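Side-chain contacts in uncharacterized protein (Sulfolobus tokodaii, PDB 2PD2), which is of unknown function but belongs to the DsrE/DsrF-like family, some of whose members handle sulfur, and assembles from three copies: residues L76-D79 / Q80-P83; V13-A16 / L17-V20; V96-S100 / E101-Y105; V65-E68 / N69-R72. All coordinates share one frame; numbering follows the deposited sequence.

Along the chain the four contacts come in the order interaction 2, interaction 4, interaction 1, interaction 3, in a fold with one parallel five-stranded sheet. Interaction 2 lies at the start of helix 13-26. Interaction 4 lies where strand 63-67 passes into helix 68-73, and interaction 1 is in the loop that follows that helix. These last two touch, their centres about 10 Å apart, with His78 and Leu81 against Glu68 and Ile71. Interaction 3 turns helix 91-100 into strand 104-107, about 27 Å from interaction 1 between centres and across the chain's middle. Interactions 2 and 3 touch the second subunit, and 3 and 4 the third, so these lie beside the trimer interfaces.

Interaction 1. Residues L76-D79 / Q80-P83; sequences LSHD and QLIP
Leu76 meets Gln80 at a right angle: the amide oxygen OE1 of Gln80 lies 3.4 Å from Leu76 CA, with the leucine's CB and CD2 close by. The other branch of the leucine, CD1, just reaches CD2 of Leu81 at 4.5 Å. At Ser77 the contact becomes polar on both sides of the residue. Its backbone N donates to Gln80 OE1 (2.7 Å, N-H...O angle 154°) from above the plane of the side-chain carbonyl, while its O accepts from Gln80 N at 2.8 Å. Gln80 is thus bound twice to one residue, and its amide is held beside the serine, whose CB rests 3.5 Å from Gln80 CG. The glutamine's CG lies anti to its own carbonyl carbon (chi1 -41°), and the chain runs on extended, bringing the amide back over Ser77. His78 and Leu81 lie side by side and point the same way, with His78 ND1 4.2 Å from Leu81 CD1. The His78 carbonyl accepts a longer bond from Leu81 N, 3.3 Å from O to N. Together with the Ser77-Gln80 bond it makes two overlapping type I turns, with Asp79 in the middle of both. The carbonyl of Asp79 receives Lys46 NZ. Within the fold this double turn follows helix 68-73 and leads toward strand 86-88: His78 and Leu81 pack on Ile71 of that helix, Leu76 on Ile41 and Leu45, and Ile82 on helix 51-59.

Interaction 2. Residues V13-A16 / L17-V20; sequences VPQA and LRSV
The opening turns of helix 13-26 bring Val13 against Leu17 and Gln15 against Arg18. With CG1 anti to the backbone N (chi1 169°), Val13 lays that methyl against Leu17, whose CD1 it meets at 3.6 Å and whose CG is almost as near. The two side chains run alongside each other, pointing the same way. Beneath them Leu17 N donates to Val13 O at 2.8 Å, a nearly straight bond, and Leu17 CG also crowds that carbonyl oxygen. Arg18 N bonds to Pro14 O at 3.1 Å, followed by Ser19 N to Gln15 O and Val20 N to Ala16 O, the regular i to i+4 ladder. This helix is the crossover of the beta-alpha-beta unit formed by strand 2-7, helix 13-26 and strand 31-36. Its inner surface carries Val13, Ala16 and Leu17, which pack on Ile7, and Val20, which packs on Val5; Leu17 also reaches Ile53 and Leu57 of helix 51-59. The outer surface is more polar. Arg18 is bent at its third torsion (chi3 56°), which folds the guanidinium back beside Gln15, so that NH2 comes close, 3.2 Å from Gln15 CG. The side chains of Gln15 and Arg18 lie alongside each other and point the same way, the amide and guanidinium planes inclined by 36°. Ser19 OG makes its hydrogen bond across the subunit boundary, with Gln38 NE2 of the second subunit, where Gln15 also packs on Gln38.

Interaction 3. Residues V96-S100 / E101-Y105; sequences VRKQS and EGWIY
One face of the Trp103 indole carries Lys98 CE, 3.5 Å from the centroid of the five-membered ring and 18° off its normal, a CH-pi contact. One face of the Tyr105 ring carries the Gln99 amide, its NE2 3.5 Å from Tyr105 CG and offset toward the rim, the two planes 24° apart; this NE2 bonds to Tyr105 O of the third subunit. The ring meets Tyr105 of the second and third subunits, planes at about 75°. Bends at chi2 and chi3 curl Lys98 across the indole and carry NZ on to Glu101 OE1, a salt bridge of 2.9 Å met on the syn side of the carboxylate. Behind these the helix ends in a Schellman motif: Gly102, with positive phi, donates to Gln99 O, and Trp103 N to Lys98 O at 3.0 Å. Glu101 N reaches that same oxygen from the opposite face, giving it two donors. Ser100 OG bonds back to Arg97 O at 2.6 Å. A water joins Gln99 O to Trp103 O. The turn hands helix 91-100 over to strand 104-107, outermost of the sheet within this chain, next to strand 2-7: Trp103 packs on Lys2 and Val4, and Tyr105 OH bonds to Gln6.

Interaction 4. Residues V65-E68 / N69-R72; sequences VGCE and NSIR
Asn69, in the first turn of helix 68-73, sets its CB 3.6 Å from the sulfur of Cys67, the N-cap residue, and packs outward on Asn22 of the third subunit. Ser70 follows with the capping bond: its backbone N donates to Cys67 SG at 3.3 Å, with an N-H...S angle of 155°. The sulfur can accept there because it stands anti to its own backbone N (chi1 169°), which swings it round to the N-H of Ser70. Ser70 OG is held by another partner, the backbone N of Gln38. Ile71 closes the turn, its N 2.9 Å from Cys67 O, and its CG1 presses on that same oxygen at 3.2 Å. Cys67 therefore meets the helix start with both its side chain and its carbonyl. The side chain of Ile71 also packs on Ile87 of strand 86-88. Arg72 reaches back one turn to Glu68. Its NE donates to Glu68 OE2 at 2.8 Å, a salt bridge met on the anti side of the carboxylate, whose plane is turned 68° from the guanidinium. Glu68 is bent at its second torsion, which curls the carboxylate over the helix side, and OE2 also lies 3.2 Å from Arg72 CG. Arg72 N bonds to Glu68 O as well, which doubles the link between the two residues. The whole is a helix N-cap at the carboxyl end of strand 63-67, opening the beta-alpha-beta unit of strand 63-67, helix 68-73 and strand 86-88.

Interaction 1. Residues L76-D79 / Q80-P83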
# COMPACT_ATOMS: atom_id res chain seq x y z
N LEU A 76 15.31 16.57 10.34
CA LEU A 76 16.28 15.68 10.95
C LEU A 76 17.64 15.91 10.32
O LEU A 76 17.74 16.46 9.23
CB LEU A 76 15.88 14.21 10.75
CG LEU A 76 14.51 13.79 11.29
CD1 LEU A 76 14.33 12.30 11.08
CD2 LEU A 76 14.40 14.15 12.77
N SER A 77 18.69 15.49 11.02
CA SER A 77 20.06 15.63 10.55
C SER A 77 20.62 14.24 10.30
O SER A 77 20.34 13.31 11.05
CB SER A 77 20.91 16.34 11.60
OG SER A 77 22.28 16.31 11.26
N HIS A 78 21.42 14.09 9.25
CA HIS A 78 22.00 12.79 8.93
C HIS A 78 22.85 12.30 10.09
O HIS A 78 23.06 11.10 10.27
CB HIS A 78 22.84 12.86 7.66
CG HIS A 78 22.09 13.36 6.47
ND1 HIS A 78 20.72 13.20 6.34
CD2 HIS A 78 22.50 14.01 5.36
CE1 HIS A 78 20.33 13.74 5.20
NE2 HIS A 78 21.39 14.24 4.59
N ASP A 79 23.35 13.25 10.88
CA ASP A 79 24.16 12.95 12.05
C ASP A 79 23.33 12.21 13.09
O ASP A 79 23.86 11.46 13.90
CB ASP A 79 24.68 14.24 12.68
CG ASP A 79 25.78 14.88 11.87
OD1 ASP A 79 25.67 14.89 10.62
OD2 ASP A 79 26.76 15.37 12.47
N GLN A 80 22.01 12.42 13.05
CA GLN A 80 21.09 11.83 14.01
C GLN A 80 20.57 10.45 13.65
O GLN A 80 19.91 9.80 14.46
CB GLN A 80 19.91 12.79 14.22
CG GLN A 80 20.32 14.26 14.29
CD GLN A 80 19.13 15.21 14.41
OE1 GLN A 80 18.15 15.09 13.68
NE2 GLN A 80 19.22 16.15 15.34
N LEU A 81 20.86 10.00 12.44
CA LEU A 81 20.38 8.70 11.98
C LEU A 81 21.30 7.54 12.36
O LEU A 81 22.49 7.73 12.63
CB LEU A 81 20.19 8.73 10.47
CG LEU A 81 19.27 9.87 10.01
CD1 LEU A 81 19.27 9.96 8.49
CD2 LEU A 81 17.86 9.63 10.54
N ILE A 82 20.73 6.34 12.40
CA ILE A 82 21.48 5.14 12.72
C ILE A 82 22.62 4.96 11.71
O ILE A 82 22.41 5.09 10.50
CB ILE A 82 20.57 3.89 12.67
CG1 ILE A 82 19.52 3.98 13.80
CG2 ILE A 82 21.40 2.62 12.79
CD1 ILE A 82 18.39 2.96 13.68
N PRO A 83 23.84 4.67 12.19
CA PRO A 83 24.97 4.49 11.28
C PRO A 83 24.78 3.29 10.35
O PRO A 83 24.29 2.25 10.78
CB PRO A 83 26.15 4.29 12.23
CG PRO A 83 25.74 5.10 13.44
CD PRO A 83 24.29 4.71 13.59

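Interaction 2. Residues V13-A16 / L17-V20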
# COMPACT_ATOMS: atom_id res chain seq x y z
N VAL A 13 5.30 1.44 12.13
CA VAL A 13 6.64 0.90 11.97
C VAL A 13 6.88 -0.40 12.75
O VAL A 13 7.42 -1.36 12.21
CB VAL A 13 7.72 1.93 12.37
CG1 VAL A 13 9.08 1.25 12.46
CG2 VAL A 13 7.76 3.04 11.33
N PRO A 14 6.47 -0.45 14.03
CA PRO A 14 6.70 -1.70 14.76
C PRO A 14 6.14 -2.92 14.02
O PRO A 14 6.84 -3.91 13.83
CB PRO A 14 6.00 -1.45 16.10
CG PRO A 14 6.19 0.04 16.29
CD PRO A 14 5.87 0.57 14.91
N GLN A 15 4.89 -2.84 13.59
CA GLN A 15 4.28 -3.96 12.88
C GLN A 15 4.93 -4.19 11.52
O GLN A 15 5.07 -5.33 11.09
CB GLN A 15 2.77 -3.73 12.71
CG GLN A 15 1.99 -3.97 14.00
CD GLN A 15 0.51 -3.72 13.83
OE1 GLN A 15 0.08 -2.59 13.60
NE2 GLN A 15 -0.29 -4.78 13.93
N ALA A 16 5.32 -3.10 10.86
CA ALA A 16 5.97 -3.21 9.56
C ALA A 16 7.29 -3.96 9.69
O ALA A 16 7.59 -4.85 8.90
CB ALA A 16 6.21 -1.83 8.96
N LEU A 17 8.07 -3.58 10.69
CA LEU A 17 9.36 -4.24 10.90
C LEU A 17 9.18 -5.72 11.22
O LEU A 17 9.98 -6.55 10.78
CB LEU A 17 10.14 -3.54 12.02
CG LEU A 17 10.50 -2.07 11.74
CD1 LEU A 17 11.34 -1.52 12.88
CD2 LEU A 17 11.27 -1.97 10.43
N ARG A 18 8.14 -6.06 11.98
CA ARG A 18 7.92 -7.47 12.28
C ARG A 18 7.55 -8.19 10.99
O ARG A 18 7.92 -9.34 10.78
CB ARG A 18 6.81 -7.67 13.32
CG ARG A 18 6.47 -9.15 13.52
CD ARG A 18 5.52 -9.43 14.68
NE ARG A 18 4.27 -8.68 14.59
CZ ARG A 18 4.08 -7.47 15.09
NH1 ARG A 18 5.07 -6.86 15.74
NH2 ARG A 18 2.91 -6.86 14.95
N SER A 19 6.81 -7.50 10.12
CA SER A 19 6.42 -8.09 8.85
C SER A 19 7.65 -8.34 7.97
O SER A 19 7.71 -9.33 7.25
CB SER A 19 5.42 -7.18 8.13
OG SER A 19 4.15 -7.23 8.75
N VAL A 20 8.62 -7.43 8.02
CA VAL A 20 9.84 -7.62 7.24
C VAL A 20 10.59 -8.84 7.79
O VAL A 20 11.14 -9.64 7.03
CB VAL A 20 10.75 -6.37 7.31
CG1 VAL A 20 12.08 -6.67 6.62
CG2 VAL A 20 10.06 -5.20 6.61

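Interaction 3. Residues V96-S100 / E101-Y105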
# COMPACT_ATOMS: atom_id res chain seq x y z
N VAL A 96 9.80 3.29 -7.00
CA VAL A 96 9.40 3.14 -8.39
C VAL A 96 10.55 2.57 -9.23
O VAL A 96 10.35 1.65 -10.03
CB VAL A 96 8.92 4.49 -8.97
CG1 VAL A 96 8.80 4.40 -10.49
CG2 VAL A 96 7.55 4.86 -8.35
N ARG A 97 11.76 3.11 -9.06
CA ARG A 97 12.90 2.62 -9.84
C ARG A 97 13.22 1.16 -9.57
O ARG A 97 13.47 0.40 -10.51
CB ARG A 97 14.15 3.49 -9.57
CG ARG A 97 14.20 4.77 -10.39
CD ARG A 97 15.53 5.49 -10.23
NE ARG A 97 15.67 6.12 -8.92
CZ ARG A 97 15.24 7.35 -8.64
NH1 ARG A 97 14.66 8.08 -9.58
NH2 ARG A 97 15.39 7.84 -7.42
N LYS A 98 13.22 0.74 -8.30
CA LYS A 98 13.52 -0.65 -8.00
C LYS A 98 12.48 -1.55 -8.67
O LYS A 98 12.82 -2.60 -9.22
CB LYS A 98 13.53 -0.91 -6.48
CG LYS A 98 14.57 -0.10 -5.70
CD LYS A 98 15.97 -0.18 -6.31
CE LYS A 98 16.53 -1.59 -6.34
NZ LYS A 98 17.92 -1.60 -6.91
N GLN A 99 11.21 -1.14 -8.65
CA GLN A 99 10.18 -1.94 -9.30
C GLN A 99 10.44 -2.06 -10.80
O GLN A 99 10.24 -3.13 -11.38
CB GLN A 99 8.79 -1.35 -9.08
CG GLN A 99 8.22 -1.57 -7.69
CD GLN A 99 6.76 -1.14 -7.60
OE1 GLN A 99 5.88 -1.81 -8.13
NE2 GLN A 99 6.51 -0.02 -6.94
N SER A 100 10.88 -0.97 -11.42
CA SER A 100 11.15 -1.01 -12.86
C SER A 100 12.35 -1.91 -13.14
O SER A 100 12.54 -2.38 -14.25
CB SER A 100 11.42 0.41 -13.39
OG SER A 100 12.67 0.90 -12.95
N GLU A 101 13.16 -2.14 -12.11
CA GLU A 101 14.34 -2.99 -12.24
C GLU A 101 13.99 -4.45 -11.94
O GLU A 101 14.86 -5.32 -11.95
CB GLU A 101 15.44 -2.51 -11.29
CG GLU A 101 16.21 -1.27 -11.77
CD GLU A 101 16.99 -0.59 -10.66
OE1 GLU A 101 17.58 -1.29 -9.81
OE2 GLU A 101 17.04 0.66 -10.63
N GLY A 102 12.71 -4.72 -11.69
CA GLY A 102 12.27 -6.08 -11.42
C GLY A 102 12.05 -6.45 -9.95
O GLY A 102 11.78 -7.61 -9.63
N TRP A 103 12.17 -5.48 -9.05
CA TRP A 103 11.97 -5.77 -7.64
C TRP A 103 10.48 -5.83 -7.32
O TRP A 103 9.71 -5.02 -7.82
CB TRP A 103 12.64 -4.71 -6.77
CG TRP A 103 14.13 -4.75 -6.85
CD1 TRP A 103 14.90 -4.65 -7.98
CD2 TRP A 103 15.04 -4.93 -5.76
NE1 TRP A 103 16.23 -4.75 -7.65
CE2 TRP A 103 16.35 -4.92 -6.30
CE3 TRP A 103 14.88 -5.09 -4.38
CZ2 TRP A 103 17.49 -5.08 -5.51
CZ3 TRP A 103 16.01 -5.24 -3.59
CH2 TRP A 103 17.30 -5.23 -4.15
N ILE A 104 10.09 -6.82 -6.52
CA ILE A 104 8.70 -6.97 -6.13
C ILE A 104 8.36 -6.00 -5.00
O ILE A 104 9.05 -5.93 -3.98
CB ILE A 104 8.41 -8.43 -5.70
CG1 ILE A 104 8.61 -9.36 -6.91
CG2 ILE A 104 6.98 -8.55 -5.15
CD1 ILE A 104 8.56 -10.83 -6.58
N TYR A 105 7.28 -5.26 -5.20
CA TYR A 105 6.80 -4.25 -4.27
C TYR A 105 5.92 -4.78 -3.14
O TYR A 105 5.01 -5.57 -3.36
CB TYR A 105 6.05 -3.19 -5.09
CG TYR A 105 5.37 -2.08 -4.33
CD1 TYR A 105 5.98 -1.44 -3.25
CD2 TYR A 105 4.13 -1.61 -4.75
CE1 TYR A 105 5.36 -0.35 -2.62
CE2 TYR A 105 3.51 -0.53 -4.14
CZ TYR A 105 4.13 0.10 -3.08
OH TYR A 105 3.51 1.18 -2.51
O HOH W 1 8.54 -5.43 -10.31

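Interaction 4. Residues V65-E68 / N69-R72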
# COMPACT_ATOMS: atom_id res chain seq x y z
N VAL A 65 16.98 1.85 3.74
CA VAL A 65 17.08 3.13 3.04
C VAL A 65 16.13 4.21 3.55
O VAL A 65 14.94 3.97 3.75
CB VAL A 65 16.83 2.92 1.52
CG1 VAL A 65 16.74 4.24 0.80
CG2 VAL A 65 17.95 2.08 0.93
N GLY A 66 16.67 5.41 3.76
CA GLY A 66 15.86 6.52 4.22
C GLY A 66 15.69 7.58 3.15
O GLY A 66 16.61 7.86 2.38
N CYS A 67 14.50 8.19 3.09
CA CYS A 67 14.20 9.22 2.11
C CYS A 67 14.72 10.60 2.52
O CYS A 67 14.38 11.11 3.59
CB CYS A 67 12.68 9.30 1.89
SG CYS A 67 12.13 10.74 0.95
N GLU A 68 15.54 11.21 1.66
CA GLU A 68 16.11 12.54 1.93
C GLU A 68 15.02 13.60 2.05
O GLU A 68 15.09 14.46 2.93
CB GLU A 68 17.09 12.92 0.82
CG GLU A 68 17.61 14.35 0.86
CD GLU A 68 18.56 14.61 2.01
OE1 GLU A 68 19.52 13.83 2.17
OE2 GLU A 68 18.36 15.60 2.74
N ASN A 69 14.03 13.56 1.17
CA ASN A 69 12.94 14.54 1.23
C ASN A 69 12.26 14.46 2.59
O ASN A 69 11.92 15.49 3.18
CB ASN A 69 11.89 14.28 0.14
CG ASN A 69 12.37 14.69 -1.23
OD1 ASN A 69 13.01 15.74 -1.40
ND2 ASN A 69 12.06 13.88 -2.23
N SER A 70 12.06 13.24 3.07
CA SER A 70 11.40 13.02 4.36
C SER A 70 12.30 13.44 5.52
O SER A 70 11.82 14.01 6.50
CB SER A 70 11.01 11.55 4.48
OG SER A 70 10.11 11.19 3.45
N ILE A 71 13.59 13.16 5.42
CA ILE A 71 14.53 13.57 6.46
C ILE A 71 14.44 15.09 6.59
O ILE A 71 14.38 15.62 7.70
CB ILE A 71 15.98 13.19 6.10
CG1 ILE A 71 16.16 11.68 6.24
CG2 ILE A 71 16.98 13.94 7.00
CD1 ILE A 71 17.50 11.18 5.74
N ARG A 72 14.42 15.79 5.46
CA ARG A 72 14.35 17.26 5.45
C ARG A 72 13.04 17.82 5.99
O ARG A 72 13.05 18.77 6.78
CB ARG A 72 14.57 17.80 4.03
CG ARG A 72 15.97 17.56 3.49
CD ARG A 72 16.12 18.12 2.08
NE ARG A 72 17.46 17.93 1.53
CZ ARG A 72 17.87 18.41 0.36
NH1 ARG A 72 17.03 19.10 -0.40
NH2 ARG A 72 19.11 18.20 -0.05